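Local coordinates for protein transcriptional regulator Tm0710 (Thermotoga maritima, PDB 2A61) that probably binds DNA as a dimeric transcriptional regulator of the MarR family, through a winged helix-turn-helix domain, at residues R108-F111 against I112-I115; S117-G120 against K121-S125; I14-M17 against V18-G22. All blocks are in the same frame, centred on the assembly; numbering follows the deposited sequence. Where two conformers were deposited one is given.

Contact 1. Residues R108-F111 against I112-I115; sequences RENF and IEKI
A chi1 of 177° sends the extended Glu113 chain out beside Asn110, whose CG is instead anti to its carbonyl carbon (chi1 -61°). The two side chains, three residues apart on helix 95-119, lie alongside each other and point the same way. Their amide and carboxylate planes are only 11° apart, although Asn110 OD1 and Glu113 OE1 remain 4.2 Å from each other. A water links the group: it donates to Asn110 O at 2.8 Å and to Glu113 OE1 at 3.2 Å. Lys114, bent at its last torsion, brings NZ to the same water in a weak bond of 3.4 Å. Asn110 O thus serves twice, for it also accepts the helical bond from Lys114 N at 3.1 Å. The neighbouring helical bond runs from Glu113 N to Glu109 O, 2.7 Å.

The buried Phe111 and Ile115 make the apolar pair. Phe111 CE1 approaches Ile115 CD1 obliquely at 4.2 Å, a pairing that holds for one of two deposited conformers of Ile115 and is to that extent doubtful. Met138 and Val137 of the second subunit pack on Phe111 and Ile115 respectively, while Arg108 turns away to a salt bridge with Glu8 of that subunit.

The chemistry is therefore split between buried and exposed residues of one helix: among the exposed ones a single water gives Asn110 O a second donor besides Lys114 N and ties that carbonyl to the Glu113 carboxylate, with Lys114 NZ only weakly attached.

Contact 2. Residues S117-G120 against K121-S125; sequences SDLG and KEKSS
Lys123 lies against Leu119 at the turn between two helices, and its path can be read atom by atom. CB sits 3.5 Å from Leu119 O. CG comes within 4.2 Å of Leu119 CD2, and CD closes on the same methyl at 3.8 Å, so that the aliphatic part of the lysine crosses the leucine side chain at about a right angle. Beyond CD the chain bends (chi3 -74°) and carries NZ to a salt bridge with Glu133 of the second subunit. The lysine thereby gives its methylenes to a leucine of its own chain and its charge to the partner.

The backbone around the pair is held by water and by Ser124. A water donates to Leu119 O at 3.0 Å and accepts from Lys123 N at 2.8 Å, bridging the two helices. Gly120, between them, takes a positive phi of 94°, a conformation suited to glycine, and occupies the N-cap position of helix 121-141. Its carbonyl O receives Ser124 N at 2.9 Å, nearly along the C=O axis. Ser124 OG lies 2.8 Å from Gly120 O and is hydrogen-bonded to Thr116 O.

The turn lies far from the centre of the chain, about 27 Å between centres, where helix 95-119 gives way to helix 121-141. There the second subunit packs against part of it: Val137 meets Leu119 and Tyr130 meets Lys123, both from helix 121-141 of that subunit, so this corner belongs to the dimer interface.

Contact 3. Residues I14-M17 against V18-G22; sequences ICFM and VKVEG
Helix 5-23, which lines the dimer interface of this MarR-family protein, carries on one of its sides an aromatic-aliphatic pair four residues apart, Phe16 and Val20. A chi1 of 176° tilts the phenyl ring toward the next turn, where CG2 of Val20, beside its own backbone N, meets it. The methyl stands over the centre of one ring face, 3.7 Å from Val20 CG2 to the Phe16 ring centroid and 14° off the ring normal, a CH-pi contact. The same CG2 lies 3.1 Å from Phe16 O, so the methyl touches both the ring face and the carbonyl O. Phe16 O in turn accepts a nearly straight bond from Val20 N, 2.9 Å at 167°, which fixes the spacing of the pair.

Val18 CG1, placed between its backbone N and carbonyl carbon, the crowded position, rests against Cys15 O at 3.3 Å and Ile14 O at 3.5 Å. Among the backbone bonds, Glu21 N donates to Met17 O at 2.9 Å; the Glu21 carboxylate goes to salt bridges with Lys24 and Arg107.

The second subunit supplies the setting: Cys15 forms a disulfide with Cys15 of that chain, Met138 packs on Met17, and Phe142 packs on Val20 and Glu21. Such an i to i+4 pairing, a methyl over a ring one turn back, is a local feature of helices; here it belongs to the helical dimerisation region that accompanies the winged helix-turn-helix of MarR-type regulators.

How the contacts relate
All three contacts are local and all touch the second subunit, yet their surroundings differ. Contacts 1 and 3 are partly buried and lie on different helices that pack together, Phe111 against Glu21 and Arg108 against Val18 and Gly22; their centres are about 11 Å apart. Contact 2 is a surface contact farther from the chain's centre, following contact 1 along helix 95-119, and its nearest atoms stay about 10 Å from contact 3. The chemistry changes accordingly: inside the continuous helices regular backbone bonds support a CH-pi contact in contact 3 and a water-bridged polar group in contact 1, whereas in contact 2 a water bridges Lys123 N and Leu119 O, which make no direct bond.

Contact 1. Residues R108-F111 against I112-I115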
ATOM      1  N   ARG A 108      10.810  -1.433   9.914  1.00 17.78           N
ATOM      2  CA  ARG A 108       9.479  -1.341  10.536  1.00 18.64           C
ATOM      3  C   ARG A 108       9.450  -1.815  11.999  1.00 18.98           C
ATOM      4  O   ARG A 108       8.823  -1.171  12.859  1.00 18.72           O
ATOM      5  CB  ARG A 108       8.466  -2.143   9.709  1.00 19.06           C
ATOM      6  CG  ARG A 108       8.148  -1.519   8.336  1.00 19.10           C
ATOM      7  CD  ARG A 108       7.425  -2.505   7.430  1.00 19.28           C
ATOM      8  NE  ARG A 108       6.082  -2.815   7.924  1.00 24.06           N
ATOM      9  CZ  ARG A 108       4.941  -2.307   7.440  1.00 23.36           C
ATOM     10  NH1 ARG A 108       4.944  -1.458   6.411  1.00 23.47           N
ATOM     11  NH2 ARG A 108       3.775  -2.663   7.981  1.00 27.32           N
ATOM     12  N   GLU A 109      10.084  -2.966  12.269  1.00 19.84           N
ATOM     13  CA  GLU A 109      10.209  -3.483  13.649  1.00 19.92           C
ATOM     14  C   GLU A 109      10.917  -2.460  14.564  1.00 19.75           C
ATOM     15  O   GLU A 109      10.478  -2.223  15.712  1.00 19.59           O
ATOM     16  CB  GLU A 109      10.962  -4.846  13.653  1.00 21.04           C
ATOM     17  CG  GLU A 109      10.116  -6.022  13.052  1.00 19.20           C
ATOM     18  CD  GLU A 109      10.898  -7.343  12.927  1.00 21.55           C
ATOM     19  OE1 GLU A 109      12.129  -7.344  13.078  1.00 25.51           O
ATOM     20  OE2 GLU A 109      10.280  -8.375  12.646  1.00 25.15           O
ATOM     21  N   ASN A 110      11.997  -1.866  14.063  1.00 18.89           N
ATOM     22  CA  ASN A 110      12.752  -0.865  14.839  1.00 19.98           C
ATOM     23  C   ASN A 110      11.925   0.395  15.091  1.00 19.40           C
ATOM     24  O   ASN A 110      11.917   0.937  16.193  1.00 19.76           O
ATOM     25  CB  ASN A 110      14.109  -0.519  14.173  1.00 20.10           C
ATOM     26  CG  ASN A 110      15.047  -1.735  14.053  1.00 23.13           C
ATOM     27  OD1 ASN A 110      14.867  -2.763  14.721  1.00 26.91           O
ATOM     28  ND2 ASN A 110      16.032  -1.622  13.177  1.00 24.33           N
ATOM     29  N   PHE A 111      11.188   0.819  14.073  1.00 18.99           N
ATOM     30  CA  PHE A 111      10.253   1.947  14.196  1.00 18.10           C
ATOM     31  C   PHE A 111       9.203   1.635  15.302  1.00 18.58           C
ATOM     32  O   PHE A 111       8.982   2.426  16.207  1.00 16.76           O
ATOM     33  CB  PHE A 111       9.592   2.155  12.841  1.00 18.38           C
ATOM     34  CG  PHE A 111       8.660   3.341  12.768  1.00 19.70           C
ATOM     35  CD1 PHE A 111       9.037   4.582  13.273  1.00 19.92           C
ATOM     36  CD2 PHE A 111       7.436   3.224  12.124  1.00 21.32           C
ATOM     37  CE1 PHE A 111       8.194   5.641  13.193  1.00 20.42           C
ATOM     38  CE2 PHE A 111       6.570   4.321  12.047  1.00 21.88           C
ATOM     39  CZ  PHE A 111       6.957   5.514  12.573  1.00 19.58           C
ATOM     40  N   ILE A 112       8.615   0.441  15.245  1.00 19.17           N
ATOM     41  CA  ILE A 112       7.560   0.053  16.193  1.00 20.61           C
ATOM     42  C   ILE A 112       8.152  -0.152  17.604  1.00 21.88           C
ATOM     43  O   ILE A 112       7.497   0.161  18.603  1.00 21.26           O
ATOM     44  CB  ILE A 112       6.825  -1.219  15.699  1.00 21.27           C
ATOM     45  CG1 ILE A 112       6.031  -0.935  14.387  1.00 21.38           C
ATOM     46  CG2 ILE A 112       5.932  -1.835  16.827  1.00 19.84           C
ATOM     47  CD1 ILE A 112       4.954   0.108  14.480  1.00 24.78           C
ATOM     48  N   GLU A 113       9.393  -0.653  17.672  1.00 22.60           N
ATOM     49  CA  GLU A 113      10.099  -0.775  18.954  1.00 24.59           C
ATOM     50  C   GLU A 113      10.251   0.593  19.654  1.00 22.88           C
ATOM     51  O   GLU A 113      10.096   0.688  20.863  1.00 22.18           O
ATOM     52  CB  GLU A 113      11.448  -1.460  18.754  1.00 24.35           C
ATOM     53  CG  GLU A 113      12.318  -1.594  19.999  1.00 27.58           C
ATOM     54  CD  GLU A 113      13.538  -2.481  19.757  1.00 29.72           C
ATOM     55  OE1 GLU A 113      14.362  -2.170  18.846  1.00 34.98           O
ATOM     56  OE2 GLU A 113      13.662  -3.499  20.481  1.00 37.62           O
ATOM     57  N   LYS A 114      10.527   1.657  18.902  1.00 22.60           N
ATOM     58  CA  LYS A 114      10.601   3.000  19.513  1.00 21.98           C
ATOM     59  C   LYS A 114       9.234   3.472  20.031  1.00 21.74           C
ATOM     60  O   LYS A 114       9.143   4.092  21.105  1.00 22.23           O
ATOM     61  CB  LYS A 114      11.181   4.032  18.536  1.00 21.01           C
ATOM     62  CG  LYS A 114      12.652   3.838  18.214  1.00 23.35           C
ATOM     63  CD  LYS A 114      13.269   5.036  17.439  1.00 25.18           C
ATOM     64  CE  LYS A 114      14.573   4.639  16.718  1.00 32.69           C
ATOM     65  NZ  LYS A 114      15.539   3.941  17.652  1.00 37.27           N
ATOM     66  N   ILE A 115       8.185   3.177  19.263  0.50 21.82           N
ATOM     67  CA  ILE A 115       6.809   3.534  19.616  0.50 22.62           C
ATOM     68  C   ILE A 115       6.392   2.819  20.899  0.50 22.78           C
ATOM     69  O   ILE A 115       5.932   3.450  21.865  0.50 22.96           O
ATOM     70  CB  ILE A 115       5.793   3.169  18.472  0.50 22.06           C
ATOM     71  CG1 ILE A 115       6.254   3.693  17.106  0.50 23.13           C
ATOM     72  CG2 ILE A 115       4.376   3.649  18.809  0.50 22.53           C
ATOM     73  CD1 ILE A 115       7.063   4.958  17.133  0.50 16.61           C
TER
HETATM   74  O   HOH W   1      14.335   0.766  17.586  1.00 31.39           O

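Contact 2. Residues S117-G120 against K121-S125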
ATOM      1  N   SER A 117       8.281   1.469  23.104  1.00 24.07           N
ATOM      2  CA  SER A 117       9.098   1.985  24.202  1.00 24.21           C
ATOM      3  C   SER A 117       8.523   3.295  24.797  1.00 24.12           C
ATOM      4  O   SER A 117       8.437   3.467  26.014  1.00 24.40           O
ATOM      5  CB  SER A 117      10.535   2.198  23.724  1.00 23.69           C
ATOM      6  OG  SER A 117      11.334   2.726  24.768  1.00 24.80           O
ATOM      7  N   ASP A 118       8.139   4.226  23.931  1.00 24.28           N
ATOM      8  CA  ASP A 118       7.505   5.481  24.389  1.00 24.52           C
ATOM      9  C   ASP A 118       6.197   5.255  25.153  1.00 25.48           C
ATOM     10  O   ASP A 118       5.934   5.908  26.181  1.00 25.40           O
ATOM     11  CB  ASP A 118       7.273   6.401  23.196  1.00 24.60           C
ATOM     12  CG  ASP A 118       8.542   7.109  22.759  1.00 27.50           C
ATOM     13  OD1 ASP A 118       9.539   7.074  23.502  1.00 26.05           O
ATOM     14  OD2 ASP A 118       8.530   7.698  21.677  1.00 25.13           O
ATOM     15  N   LEU A 119       5.391   4.324  24.644  1.00 24.55           N
ATOM     16  CA  LEU A 119       4.110   3.980  25.253  1.00 25.62           C
ATOM     17  C   LEU A 119       4.270   3.305  26.611  1.00 25.80           C
ATOM     18  O   LEU A 119       3.427   3.476  27.498  1.00 26.07           O
ATOM     19  CB  LEU A 119       3.312   3.074  24.326  1.00 23.95           C
ATOM     20  CG  LEU A 119       2.750   3.742  23.074  1.00 26.52           C
ATOM     21  CD1 LEU A 119       2.440   2.700  22.001  1.00 26.75           C
ATOM     22  CD2 LEU A 119       1.494   4.525  23.449  1.00 28.54           C
ATOM     23  N   GLY A 120       5.333   2.521  26.756  1.00 26.00           N
ATOM     24  CA  GLY A 120       5.557   1.755  27.978  1.00 27.03           C
ATOM     25  C   GLY A 120       4.996   0.357  27.819  1.00 27.50           C
ATOM     26  O   GLY A 120       4.082   0.130  27.038  1.00 26.22           O
ATOM     27  N   LYS A 121       5.529  -0.569  28.600  1.00 28.86           N
ATOM     28  CA  LYS A 121       5.175  -1.975  28.530  1.00 30.66           C
ATOM     29  C   LYS A 121       3.675  -2.246  28.731  1.00 30.82           C
ATOM     30  O   LYS A 121       3.069  -2.954  27.914  1.00 29.51           O
ATOM     31  CB  LYS A 121       5.981  -2.748  29.575  1.00 31.53           C
ATOM     32  CG  LYS A 121       5.936  -4.239  29.367  1.00 34.68           C
ATOM     33  CD  LYS A 121       6.027  -4.908  30.720  1.00 40.84           C
ATOM     34  CE  LYS A 121       5.711  -6.389  30.662  1.00 44.81           C
ATOM     35  NZ  LYS A 121       5.823  -6.917  32.065  1.00 47.47           N
ATOM     36  N   GLU A 122       3.103  -1.699  29.814  1.00 31.96           N
ATOM     37  CA  GLU A 122       1.686  -1.915  30.184  1.00 33.19           C
ATOM     38  C   GLU A 122       0.743  -1.421  29.086  1.00 31.65           C
ATOM     39  O   GLU A 122      -0.127  -2.158  28.636  1.00 31.56           O
ATOM     40  CB  GLU A 122       1.350  -1.237  31.531  1.00 32.86           C
ATOM     41  CG  GLU A 122      -0.112  -1.384  32.050  1.00 34.66           C
ATOM     42  CD  GLU A 122      -0.385  -0.552  33.347  1.00 37.92           C
ATOM     43  OE1 GLU A 122       0.586  -0.037  33.963  1.00 44.06           O
ATOM     44  OE2 GLU A 122      -1.569  -0.406  33.753  1.00 42.08           O
ATOM     45  N   LYS A 123       0.948  -0.193  28.627  1.00 30.63           N
ATOM     46  CA  LYS A 123       0.096   0.345  27.572  1.00 29.33           C
ATOM     47  C   LYS A 123       0.290  -0.389  26.221  1.00 27.89           C
ATOM     48  O   LYS A 123      -0.682  -0.667  25.528  1.00 27.59           O
ATOM     49  CB  LYS A 123       0.337   1.837  27.427  1.00 29.76           C
ATOM     50  CG  LYS A 123      -0.561   2.513  26.447  1.00 32.24           C
ATOM     51  CD  LYS A 123      -0.472   4.006  26.629  1.00 37.30           C
ATOM     52  CE  LYS A 123      -1.184   4.445  27.871  1.00 38.61           C
ATOM     53  NZ  LYS A 123      -0.738   5.821  28.140  1.00 41.63           N
ATOM     54  N   SER A 124       1.530  -0.698  25.862  1.00 26.23           N
ATOM     55  CA  SER A 124       1.806  -1.458  24.635  1.00 27.44           C
ATOM     56  C   SER A 124       1.105  -2.809  24.621  1.00 27.41           C
ATOM     57  O   SER A 124       0.651  -3.231  23.566  1.00 27.88           O
ATOM     58  CB  SER A 124       3.318  -1.668  24.420  1.00 26.77           C
ATOM     59  OG  SER A 124       3.975  -0.406  24.324  1.00 29.22           O
ATOM     60  N   SER A 125       1.085  -3.495  25.773  1.00 27.83           N
ATOM     61  CA  SER A 125       0.388  -4.778  25.944  1.00 29.35           C
ATOM     62  C   SER A 125      -1.114  -4.645  25.729  1.00 28.69           C
ATOM     63  O   SER A 125      -1.716  -5.458  25.012  1.00 29.27           O
ATOM     64  CB  SER A 125       0.651  -5.365  27.334  1.00 29.82           C
ATOM     65  OG  SER A 125       2.003  -5.777  27.431  1.00 34.45           O
TER
HETATM   66  O   HOH W   2       2.648   1.704  29.777  1.00 28.34           O

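Contact 3. Residues I14-M17 against V18-G22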
ATOM      1  N   ILE A  14      -1.808   5.612  10.462  1.00 17.65           N
ATOM      2  CA  ILE A  14      -0.882   4.652  11.085  1.00 18.68           C
ATOM      3  C   ILE A  14      -0.186   3.810  10.013  1.00 18.27           C
ATOM      4  O   ILE A  14       1.034   3.641  10.037  1.00 17.96           O
ATOM      5  CB  ILE A  14      -1.628   3.747  12.097  1.00 18.80           C
ATOM      6  CG1 ILE A  14      -1.950   4.563  13.367  1.00 18.54           C
ATOM      7  CG2 ILE A  14      -0.816   2.516  12.447  1.00 16.49           C
ATOM      8  CD1 ILE A  14      -3.000   3.888  14.287  1.00 18.85           C
ATOM      9  N   CYS A  15      -0.991   3.266   9.102  1.00 18.68           N
ATOM     10  CA  CYS A  15      -0.509   2.358   8.067  1.00 19.77           C
ATOM     11  C   CYS A  15       0.431   3.082   7.103  1.00 20.43           C
ATOM     12  O   CYS A  15       1.461   2.524   6.721  1.00 20.67           O
ATOM     13  CB  CYS A  15      -1.675   1.767   7.330  1.00 19.82           C
ATOM     14  SG  CYS A  15      -2.652   0.724   8.372  1.00 24.21           S
ATOM     15  N   PHE A  16       0.079   4.324   6.738  1.00 19.99           N
ATOM     16  CA  PHE A  16       0.908   5.207   5.912  1.00 20.07           C
ATOM     17  C   PHE A  16       2.279   5.419   6.542  1.00 19.63           C
ATOM     18  O   PHE A  16       3.282   5.252   5.862  1.00 19.32           O
ATOM     19  CB  PHE A  16       0.172   6.544   5.599  1.00 21.03           C
ATOM     20  CG  PHE A  16       1.009   7.552   4.822  1.00 24.91           C
ATOM     21  CD1 PHE A  16       1.067   7.506   3.430  1.00 27.02           C
ATOM     22  CD2 PHE A  16       1.750   8.528   5.489  1.00 28.39           C
ATOM     23  CE1 PHE A  16       1.838   8.431   2.709  1.00 27.62           C
ATOM     24  CE2 PHE A  16       2.525   9.456   4.779  1.00 28.73           C
ATOM     25  CZ  PHE A  16       2.576   9.389   3.388  1.00 26.43           C
ATOM     26  N   MET A  17       2.329   5.768   7.835  1.00 19.09           N
ATOM     27  CA  MET A  17       3.608   6.060   8.498  1.00 19.13           C
ATOM     28  C   MET A  17       4.525   4.849   8.561  1.00 18.75           C
ATOM     29  O   MET A  17       5.736   4.967   8.324  1.00 17.62           O
ATOM     30  CB  MET A  17       3.429   6.653   9.917  1.00 19.34           C
ATOM     31  CG  MET A  17       2.931   8.119   9.861  1.00 18.87           C
ATOM     32  SD  MET A  17       2.893   8.907  11.477  1.00 19.51           S
ATOM     33  CE  MET A  17       1.359   8.187  12.105  1.00 18.52           C
ATOM     34  N   VAL A  18       3.967   3.688   8.893  1.00 17.53           N
ATOM     35  CA  VAL A  18       4.822   2.527   8.946  1.00 18.23           C
ATOM     36  C   VAL A  18       5.255   2.114   7.536  1.00 18.53           C
ATOM     37  O   VAL A  18       6.362   1.641   7.375  1.00 17.50           O
ATOM     38  CB  VAL A  18       4.243   1.380   9.760  1.00 17.63           C
ATOM     39  CG1 VAL A  18       3.018   0.866   9.125  1.00 21.19           C
ATOM     40  CG2 VAL A  18       5.336   0.290   9.955  1.00 18.38           C
ATOM     41  N   LYS A  19       4.362   2.254   6.551  1.00 18.53           N
ATOM     42  CA  LYS A  19       4.709   1.933   5.142  1.00 19.75           C
ATOM     43  C   LYS A  19       5.891   2.804   4.676  1.00 20.40           C
ATOM     44  O   LYS A  19       6.885   2.287   4.154  1.00 19.56           O
ATOM     45  CB  LYS A  19       3.491   2.139   4.221  1.00 19.82           C
ATOM     46  CG  LYS A  19       3.733   1.861   2.701  1.00 19.65           C
ATOM     47  CD  LYS A  19       2.575   2.447   1.886  1.00 22.35           C
ATOM     48  CE  LYS A  19       2.721   2.163   0.356  1.00 24.58           C
ATOM     49  NZ  LYS A  19       2.503   0.712   0.159  1.00 28.83           N
ATOM     50  N   VAL A  20       5.777   4.118   4.889  1.00 20.07           N
ATOM     51  CA  VAL A  20       6.788   5.072   4.477  1.00 20.69           C
ATOM     52  C   VAL A  20       8.096   4.838   5.204  1.00 19.93           C
ATOM     53  O   VAL A  20       9.170   4.797   4.583  1.00 20.30           O
ATOM     54  CB  VAL A  20       6.275   6.523   4.648  1.00 20.17           C
ATOM     55  CG1 VAL A  20       7.389   7.560   4.368  1.00 23.93           C
ATOM     56  CG2 VAL A  20       5.071   6.742   3.746  1.00 20.78           C
ATOM     57  N   GLU A  21       8.012   4.621   6.503  1.00 20.48           N
ATOM     58  CA  GLU A  21       9.207   4.379   7.295  1.00 21.26           C
ATOM     59  C   GLU A  21      10.031   3.157   6.833  1.00 19.52           C
ATOM     60  O   GLU A  21      11.236   3.242   6.675  1.00 18.57           O
ATOM     61  CB  GLU A  21       8.839   4.253   8.766  1.00 22.14           C
ATOM     62  CG  GLU A  21      10.076   4.093   9.675  1.00 26.07           C
ATOM     63  CD  GLU A  21      10.952   5.374   9.802  1.00 29.62           C
ATOM     64  OE1 GLU A  21      10.463   6.516   9.645  1.00 28.61           O
ATOM     65  OE2 GLU A  21      12.161   5.215  10.071  1.00 34.69           O
ATOM     66  N   GLY A  22       9.341   2.042   6.626  1.00 19.04           N
ATOM     67  CA  GLY A  22       9.904   0.812   6.086  1.00 16.87           C
ATOM     68  C   GLY A  22      10.531   1.014   4.724  1.00 16.60           C
ATOM     69  O   GLY A  22      11.630   0.508   4.485  1.00 16.47           O
TER